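Local coordinates for aminotransferase, class I and II (PDB 5Z0Q), which belongs to the class I and II aminotransferases, a family of pyridoxal-5'-phosphate-dependent enzymes, and binds pyridoxal-5'-phosphate in a two-chain assembly, at residues 53-58 and 279-284; 93-98 and 262-267. All coordinates share one frame; numbering follows the deposited sequence.

Along the chain the segments come in the order 53-58, 93-98, 262-267 and 279-284, so interaction 1 joins the outer pair and interaction 2 the inner pair. Their centres lie about 23 Å apart. Interaction 1 packs helix 49-59 on helix 276-288, while interaction 2 sets helix 257-267 against strand 94-97, an outermost strand, within this chain, of the large mixed sheet beside the pyridoxal-5'-phosphate pocket. Helices 257-267 and 276-288 are consecutive in the chain, and the two contacts meet where Tyr-279 OH packs on Phe-96 CB. Both also touch the second subunit, so both lie close to the dimer interface.

Interaction 1. Residues 53-58 and 279-284; sequences DALQQR and YVAASA
Arg-58 lays the aliphatic half of its side chain across Val-280 at about a right angle, and all the touching is done on one methyl. Arg-58 CB starts 4.0 Å from Val-280 CG2, its CG comes to 3.7 Å and its CD stays at 4.1 Å from that same CG2. The chain bends at chi2 (55°), and beyond CD it leaves the valine: NH2 donates to the carbonyl oxygen of Val-63, and NH1 forms a salt bridge with Asp-23 of the second subunit. The buried guanidinium thus has its partners outside the two helices. These helices, 49-59 and 276-288, run roughly antiparallel, at 148° and 8.7 Å between the axes of the two segments, near the dimer interface of this aminotransferase. Alanines face each other where the helices come together. Ala-54 CB sits 3.7 Å from both Val-280 CG1 and Ala-284 CB, and CG1 also leans on the carbonyl oxygen of Ala-54. On the other flank Leu-55 puts CD2 3.9 Å from the CB methyl of Ala-281; its side chain packs as well on Phe-64 of the second subunit.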
ATOM      1  N   ASP A  53      11.760   1.950  19.228  1.00 35.65           N
ATOM      2  CA  ASP A  53      13.198   2.167  19.097  1.00 30.93           C
ATOM      3  C   ASP A  53      13.703   1.772  17.716  1.00 30.50           C
ATOM      4  O   ASP A  53      14.619   2.411  17.186  1.00 38.73           O
ATOM      5  CB  ASP A  53      13.951   1.396  20.180  1.00 33.93           C
ATOM      6  CG  ASP A  53      13.637   1.898  21.580  1.00 46.18           C
ATOM      7  OD1 ASP A  53      12.790   2.809  21.712  1.00 43.07           O
ATOM      8  OD2 ASP A  53      14.238   1.383  22.547  1.00 46.49           O
ATOM      9  N   ALA A  54      13.124   0.730  17.117  1.00 30.70           N
ATOM     10  CA  ALA A  54      13.526   0.348  15.768  1.00 29.58           C
ATOM     11  C   ALA A  54      13.084   1.387  14.748  1.00 33.05           C
ATOM     12  O   ALA A  54      13.826   1.697  13.808  1.00 35.87           O
ATOM     13  CB  ALA A  54      12.957  -1.024  15.413  1.00 17.50           C
ATOM     14  N   LEU A  55      11.877   1.936  14.917  1.00 34.59           N
ATOM     15  CA  LEU A  55      11.398   2.969  14.005  1.00 26.62           C
ATOM     16  C   LEU A  55      12.247   4.231  14.101  1.00 30.55           C
ATOM     17  O   LEU A  55      12.540   4.867  13.083  1.00 32.88           O
ATOM     18  CB  LEU A  55       9.930   3.287  14.297  1.00 26.93           C
ATOM     19  CG  LEU A  55       8.907   2.225  13.885  1.00 26.31           C
ATOM     20  CD1 LEU A  55       7.549   2.524  14.497  1.00 23.35           C
ATOM     21  CD2 LEU A  55       8.806   2.145  12.371  1.00 24.63           C
ATOM     22  N   GLN A  56      12.656   4.603  15.317  1.00 34.58           N
ATOM     23  CA  GLN A  56      13.472   5.802  15.487  1.00 32.43           C
ATOM     24  C   GLN A  56      14.845   5.637  14.847  1.00 36.97           C
ATOM     25  O   GLN A  56      15.359   6.573  14.223  1.00 36.72           O
ATOM     26  CB  GLN A  56      13.611   6.140  16.973  1.00 30.84           C
ATOM     27  CG  GLN A  56      12.314   6.561  17.651  1.00 28.79           C
ATOM     28  CD  GLN A  56      11.855   7.949  17.240  1.00 44.80           C
ATOM     29  OE1 GLN A  56      12.495   8.617  16.429  1.00 48.89           O
ATOM     30  NE2 GLN A  56      10.738   8.392  17.808  1.00 46.49           N
ATOM     31  N   GLN A  57      15.455   4.457  14.994  1.00 32.42           N
ATOM     32  CA  GLN A  57      16.741   4.208  14.349  1.00 32.53           C
ATOM     33  C   GLN A  57      16.627   4.278  12.833  1.00 34.54           C
ATOM     34  O   GLN A  57      17.598   4.631  12.152  1.00 44.02           O
ATOM     35  CB  GLN A  57      17.290   2.847  14.778  1.00 32.73           C
ATOM     36  CG  GLN A  57      17.802   2.796  16.212  1.00 40.64           C
ATOM     37  CD  GLN A  57      19.191   3.392  16.359  1.00 62.97           C
ATOM     38  OE1 GLN A  57      19.932   3.516  15.384  1.00 61.17           O
ATOM     39  NE2 GLN A  57      19.550   3.763  17.584  1.00 53.23           N
ATOM     40  N   ARG A  58      15.453   3.955  12.286  1.00 34.45           N
ATOM     41  CA  ARG A  58      15.264   4.002  10.842  1.00 31.49           C
ATOM     42  C   ARG A  58      14.959   5.413  10.351  1.00 29.76           C
ATOM     43  O   ARG A  58      15.385   5.785   9.252  1.00 29.36           O
ATOM     44  CB  ARG A  58      14.145   3.044  10.428  1.00 23.87           C
ATOM     45  CG  ARG A  58      13.965   2.916   8.926  1.00 19.69           C
ATOM     46  CD  ARG A  58      15.261   2.510   8.255  1.00 20.92           C
ATOM     47  NE  ARG A  58      15.158   2.535   6.799  1.00 23.71           N
ATOM     48  CZ  ARG A  58      15.306   3.629   6.059  1.00 26.48           C
ATOM     49  NH1 ARG A  58      15.202   3.560   4.739  1.00 25.77           N
ATOM     50  NH2 ARG A  58      15.552   4.795   6.641  1.00 22.41           N
ATOM     51  N   TYR A 279       8.249  -2.321   7.346  1.00 24.03           N
ATOM     52  CA  TYR A 279       9.114  -3.488   7.472  1.00 26.70           C
ATOM     53  C   TYR A 279       9.884  -3.463   8.785  1.00 29.53           C
ATOM     54  O   TYR A 279      10.062  -4.503   9.430  1.00 28.57           O
ATOM     55  CB  TYR A 279      10.082  -3.553   6.292  1.00 22.12           C
ATOM     56  CG  TYR A 279       9.547  -4.277   5.077  1.00 22.45           C
ATOM     57  CD1 TYR A 279       8.779  -5.426   5.211  1.00 22.72           C
ATOM     58  CD2 TYR A 279       9.814  -3.812   3.797  1.00 21.82           C
ATOM     59  CE1 TYR A 279       8.292  -6.092   4.101  1.00 24.16           C
ATOM     60  CE2 TYR A 279       9.330  -4.469   2.683  1.00 23.78           C
ATOM     61  CZ  TYR A 279       8.572  -5.607   2.840  1.00 23.56           C
ATOM     62  OH  TYR A 279       8.091  -6.261   1.730  1.00 23.10           O
ATOM     63  N   VAL A 280      10.347  -2.281   9.196  1.00 23.74           N
ATOM     64  CA  VAL A 280      11.152  -2.172  10.409  1.00 26.28           C
ATOM     65  C   VAL A 280      10.314  -2.488  11.641  1.00 28.41           C
ATOM     66  O   VAL A 280      10.779  -3.157  12.572  1.00 26.31           O
ATOM     67  CB  VAL A 280      11.791  -0.774  10.494  1.00 29.14           C
ATOM     68  CG1 VAL A 280      12.536  -0.604  11.805  1.00 28.49           C
ATOM     69  CG2 VAL A 280      12.728  -0.548   9.318  1.00 21.16           C
ATOM     70  N   ALA A 281       9.063  -2.024  11.666  1.00 29.01           N
ATOM     71  CA  ALA A 281       8.214  -2.265  12.827  1.00 23.30           C
ATOM     72  C   ALA A 281       7.778  -3.722  12.905  1.00 22.26           C
ATOM     73  O   ALA A 281       7.744  -4.308  13.994  1.00 23.15           O
ATOM     74  CB  ALA A 281       6.998  -1.342  12.788  1.00 20.02           C
ATOM     75  N   ALA A 282       7.442  -4.327  11.763  1.00 23.34           N
ATOM     76  CA  ALA A 282       6.996  -5.717  11.768  1.00 20.98           C
ATOM     77  C   ALA A 282       8.121  -6.659  12.177  1.00 28.05           C
ATOM     78  O   ALA A 282       7.877  -7.672  12.842  1.00 24.94           O
ATOM     79  CB  ALA A 282       6.449  -6.099  10.394  1.00 19.07           C
ATOM     80  N   SER A 283       9.358  -6.345  11.784  1.00 25.77           N
ATOM     81  CA  SER A 283      10.493  -7.165  12.197  1.00 23.46           C
ATOM     82  C   SER A 283      10.699  -7.089  13.704  1.00 31.01           C
ATOM     83  O   SER A 283      10.777  -8.120  14.381  1.00 32.50           O
ATOM     84  CB  SER A 283      11.758  -6.730  11.456  1.00 26.80           C
ATOM     85  OG  SER A 283      11.714  -7.117  10.094  1.00 38.41           O
ATOM     86  N   ALA A 284      10.778  -5.871  14.247  1.00 28.58           N
ATOM     87  CA  ALA A 284      10.985  -5.711  15.683  1.00 29.27           C
ATOM     88  C   ALA A 284       9.824  -6.281  16.488  1.00 30.52           C
ATOM     89  O   ALA A 284      10.017  -6.718  17.629  1.00 32.34           O
ATOM     90  CB  ALA A 284      11.191  -4.236  16.023  1.00 21.06           C
TER

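Interaction 2. Residues 93-98 and 262-267; sequences WLVFLP and RFNRMR
Arg-267 reaches from the last turn of its helix to the backbone of strand 94-97 and grips a single oxygen, Phe-96 O, end-on with two nitrogens. Arg-267 NH1 stands 2.8 Å from Phe-96 O, in the carbonyl plane, and NH2 stands 3.0 Å from the same Phe-96 O, tilted from that plane; neither bond is straight, with N-H...O angles of 137° and 133°. Leu-97 sets its CD2 methyl over one face of the guanidinium, toward the rim, 3.7 Å from Arg-267 NH2. At the guanidinium edge comes Val-95 CG1, 3.6 Å from Arg-267 NH2. Further bonds, from NE to Val-271 O and from NH1 to Pro-272 O, hold the group from the loop after the helix. The setting is the fold-type-I aminotransferase domain: strand 94-97 borders strand 250-253 in the large mixed sheet and leads by way of Pro-98 to Gly-99, Val-100 and Val-101 of the pyridoxal-5'-phosphate pocket, while helix 257-267 runs nearly along it, at 22°. Val-95 CG1 and Leu-97 CD1 both meet the edge of the Phe-263 ring, at 4.0 Å from CE2 and 3.9 Å from CZ respectively. With CG anti to the backbone N, that ring is directed at the sheet, and Ile-106 of helix 101-111 packs on it too. Asn-264 OD1 rests against both methyls of Val-95.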
ATOM      1  N   TRP A  93       8.135 -19.217  -0.301  1.00 34.27           N
ATOM      2  CA  TRP A  93       6.686 -19.247  -0.144  1.00 33.69           C
ATOM      3  C   TRP A  93       6.117 -17.886   0.231  1.00 27.71           C
ATOM      4  O   TRP A  93       4.915 -17.661   0.053  1.00 28.80           O
ATOM      5  CB  TRP A  93       6.282 -20.264   0.925  1.00 33.93           C
ATOM      6  CG  TRP A  93       6.604 -21.686   0.595  1.00 35.53           C
ATOM      7  CD1 TRP A  93       7.135 -22.161  -0.569  1.00 37.94           C
ATOM      8  CD2 TRP A  93       6.415 -22.823   1.444  1.00 36.41           C
ATOM      9  NE1 TRP A  93       7.287 -23.526  -0.496  1.00 40.91           N
ATOM     10  CE2 TRP A  93       6.852 -23.956   0.730  1.00 36.43           C
ATOM     11  CE3 TRP A  93       5.917 -22.994   2.740  1.00 34.81           C
ATOM     12  CZ2 TRP A  93       6.807 -25.241   1.267  1.00 33.25           C
ATOM     13  CZ3 TRP A  93       5.872 -24.270   3.271  1.00 31.14           C
ATOM     14  CH2 TRP A  93       6.314 -25.375   2.536  1.00 34.47           C
ATOM     15  N   LEU A  94       6.945 -16.980   0.742  1.00 30.69           N
ATOM     16  CA  LEU A  94       6.455 -15.727   1.294  1.00 32.98           C
ATOM     17  C   LEU A  94       6.220 -14.692   0.202  1.00 30.21           C
ATOM     18  O   LEU A  94       6.990 -14.589  -0.758  1.00 29.90           O
ATOM     19  CB  LEU A  94       7.443 -15.180   2.326  1.00 27.48           C
ATOM     20  CG  LEU A  94       7.728 -16.089   3.523  1.00 24.52           C
ATOM     21  CD1 LEU A  94       8.725 -15.439   4.464  1.00 25.85           C
ATOM     22  CD2 LEU A  94       6.441 -16.428   4.255  1.00 27.70           C
ATOM     23  N   VAL A  95       5.140 -13.929   0.356  1.00 31.47           N
ATOM     24  CA  VAL A  95       4.831 -12.780  -0.492  1.00 32.94           C
ATOM     25  C   VAL A  95       4.364 -11.670   0.439  1.00 29.53           C
ATOM     26  O   VAL A  95       3.314 -11.795   1.078  1.00 29.09           O
ATOM     27  CB  VAL A  95       3.759 -13.087  -1.549  1.00 26.76           C
ATOM     28  CG1 VAL A  95       3.407 -11.827  -2.323  1.00 24.21           C
ATOM     29  CG2 VAL A  95       4.231 -14.176  -2.499  1.00 24.18           C
ATOM     30  N   PHE A  96       5.136 -10.589   0.524  1.00 31.57           N
ATOM     31  CA  PHE A  96       4.817  -9.505   1.442  1.00 25.86           C
ATOM     32  C   PHE A  96       3.801  -8.552   0.825  1.00 25.31           C
ATOM     33  O   PHE A  96       3.866  -8.234  -0.366  1.00 26.29           O
ATOM     34  CB  PHE A  96       6.087  -8.749   1.832  1.00 26.05           C
ATOM     35  CG  PHE A  96       7.088  -9.594   2.567  1.00 31.32           C
ATOM     36  CD1 PHE A  96       6.864  -9.972   3.880  1.00 31.95           C
ATOM     37  CD2 PHE A  96       8.253 -10.010   1.944  1.00 33.03           C
ATOM     38  CE1 PHE A  96       7.782 -10.753   4.560  1.00 33.58           C
ATOM     39  CE2 PHE A  96       9.177 -10.788   2.617  1.00 30.71           C
ATOM     40  CZ  PHE A  96       8.941 -11.160   3.926  1.00 34.84           C
ATOM     41  N   LEU A  97       2.861  -8.097   1.647  1.00 25.35           N
ATOM     42  CA  LEU A  97       1.737  -7.289   1.202  1.00 25.61           C
ATOM     43  C   LEU A  97       1.537  -6.120   2.153  1.00 31.58           C
ATOM     44  O   LEU A  97       1.909  -6.202   3.330  1.00 29.48           O
ATOM     45  CB  LEU A  97       0.446  -8.120   1.135  1.00 30.24           C
ATOM     46  CG  LEU A  97       0.438  -9.311   0.176  1.00 24.48           C
ATOM     47  CD1 LEU A  97      -0.642 -10.304   0.574  1.00 28.34           C
ATOM     48  CD2 LEU A  97       0.234  -8.839  -1.254  1.00 20.95           C
ATOM     49  N   PRO A  98       0.959  -5.013   1.670  1.00 34.14           N
ATOM     50  CA  PRO A  98       0.621  -3.875   2.551  1.00 30.74           C
ATOM     51  C   PRO A  98      -0.779  -4.001   3.149  1.00 34.88           C
ATOM     52  O   PRO A  98      -1.695  -3.213   2.871  1.00 42.01           O
ATOM     53  CB  PRO A  98       0.751  -2.683   1.602  1.00 26.04           C
ATOM     54  CG  PRO A  98       0.308  -3.236   0.286  1.00 31.97           C
ATOM     55  CD  PRO A  98       0.772  -4.675   0.247  1.00 34.43           C
ATOM     56  N   ARG A 262       0.169 -17.212  -9.993  1.00 28.83           N
ATOM     57  CA  ARG A 262      -1.132 -16.605 -10.259  1.00 31.74           C
ATOM     58  C   ARG A 262      -1.436 -15.488  -9.272  1.00 29.21           C
ATOM     59  O   ARG A 262      -2.061 -14.487  -9.638  1.00 28.25           O
ATOM     60  CB  ARG A 262      -2.228 -17.672 -10.209  1.00 33.34           C
ATOM     61  CG  ARG A 262      -2.091 -18.762 -11.260  1.00 44.85           C
ATOM     62  CD  ARG A 262      -3.031 -19.926 -10.980  1.00 47.31           C
ATOM     63  NE  ARG A 262      -4.433 -19.517 -10.963  1.00 55.46           N
ATOM     64  CZ  ARG A 262      -5.447 -20.333 -10.685  1.00 53.09           C
ATOM     65  NH1 ARG A 262      -5.215 -21.607 -10.399  1.00 52.32           N
ATOM     66  NH2 ARG A 262      -6.691 -19.875 -10.694  1.00 48.42           N
ATOM     67  N   PHE A 263      -0.999 -15.640  -8.019  1.00 28.08           N
ATOM     68  CA  PHE A 263      -1.212 -14.600  -7.019  1.00 23.37           C
ATOM     69  C   PHE A 263      -0.386 -13.360  -7.337  1.00 27.74           C
ATOM     70  O   PHE A 263      -0.907 -12.237  -7.335  1.00 26.27           O
ATOM     71  CB  PHE A 263      -0.868 -15.144  -5.631  1.00 22.82           C
ATOM     72  CG  PHE A 263      -1.195 -14.204  -4.503  1.00 26.59           C
ATOM     73  CD1 PHE A 263      -2.453 -14.206  -3.925  1.00 25.91           C
ATOM     74  CD2 PHE A 263      -0.240 -13.330  -4.010  1.00 22.42           C
ATOM     75  CE1 PHE A 263      -2.756 -13.348  -2.883  1.00 22.92           C
ATOM     76  CE2 PHE A 263      -0.535 -12.470  -2.970  1.00 18.28           C
ATOM     77  CZ  PHE A 263      -1.795 -12.480  -2.407  1.00 24.14           C
ATOM     78  N   ASN A 264       0.907 -13.545  -7.619  1.00 23.50           N
ATOM     79  CA  ASN A 264       1.780 -12.408  -7.894  1.00 23.40           C
ATOM     80  C   ASN A 264       1.388 -11.688  -9.178  1.00 30.62           C
ATOM     81  O   ASN A 264       1.533 -10.462  -9.266  1.00 26.70           O
ATOM     82  CB  ASN A 264       3.235 -12.873  -7.968  1.00 15.00           C
ATOM     83  CG  ASN A 264       3.762 -13.350  -6.630  1.00 21.78           C
ATOM     84  OD1 ASN A 264       3.390 -12.825  -5.580  1.00 29.79           O
ATOM     85  ND2 ASN A 264       4.634 -14.351  -6.658  1.00 21.24           N
ATOM     86  N   ARG A 265       0.897 -12.421 -10.179  1.00 34.19           N
ATOM     87  CA  ARG A 265       0.472 -11.784 -11.421  1.00 35.05           C
ATOM     88  C   ARG A 265      -0.747 -10.896 -11.194  1.00 32.57           C
ATOM     89  O   ARG A 265      -0.866  -9.826 -11.803  1.00 29.84           O
ATOM     90  CB  ARG A 265       0.184 -12.848 -12.481  1.00 26.11           C
ATOM     91  CG  ARG A 265      -0.237 -12.295 -13.831  1.00 33.99           C
ATOM     92  CD  ARG A 265      -0.063 -13.323 -14.946  1.00 41.31           C
ATOM     93  NE  ARG A 265      -0.899 -14.507 -14.764  1.00 46.34           N
ATOM     94  CZ  ARG A 265      -0.460 -15.672 -14.293  1.00 41.71           C
ATOM     95  NH1 ARG A 265       0.814 -15.817 -13.954  1.00 39.20           N
ATOM     96  NH2 ARG A 265      -1.296 -16.694 -14.165  1.00 36.78           N
ATOM     97  N   MET A 266      -1.659 -11.319 -10.315  1.00 29.28           N
ATOM     98  CA  MET A 266      -2.813 -10.491  -9.981  1.00 25.44           C
ATOM     99  C   MET A 266      -2.414  -9.301  -9.118  1.00 29.46           C
ATOM    100  O   MET A 266      -3.076  -8.257  -9.155  1.00 29.87           O
ATOM    101  CB  MET A 266      -3.868 -11.340  -9.271  1.00 27.84           C
ATOM    102  CG  MET A 266      -5.142 -10.600  -8.894  1.00 31.75           C
ATOM    103  SD  MET A 266      -6.047  -9.985 -10.326  1.00 38.23           S
ATOM    104  CE  MET A 266      -6.296 -11.505 -11.241  1.00 23.41           C
ATOM    105  N   ARG A 267      -1.331  -9.433  -8.351  1.00 31.84           N
ATOM    106  CA  ARG A 267      -0.907  -8.376  -7.441  1.00 28.89           C
ATOM    107  C   ARG A 267      -0.075  -7.308  -8.140  1.00 29.96           C
ATOM    108  O   ARG A 267      -0.140  -6.133  -7.759  1.00 26.72           O
ATOM    109  CB  ARG A 267      -0.115  -8.991  -6.280  1.00 22.68           C
ATOM    110  CG  ARG A 267       0.343  -8.013  -5.204  1.00 23.98           C
ATOM    111  CD  ARG A 267       1.757  -7.504  -5.447  1.00 16.44           C
ATOM    112  NE  ARG A 267       2.225  -6.666  -4.349  1.00 16.52           N
ATOM    113  CZ  ARG A 267       2.948  -7.114  -3.330  1.00 17.65           C
ATOM    114  NH1 ARG A 267       3.328  -6.285  -2.369  1.00 20.11           N
ATOM    115  NH2 ARG A 267       3.294  -8.393  -3.273  1.00 14.98           N
TER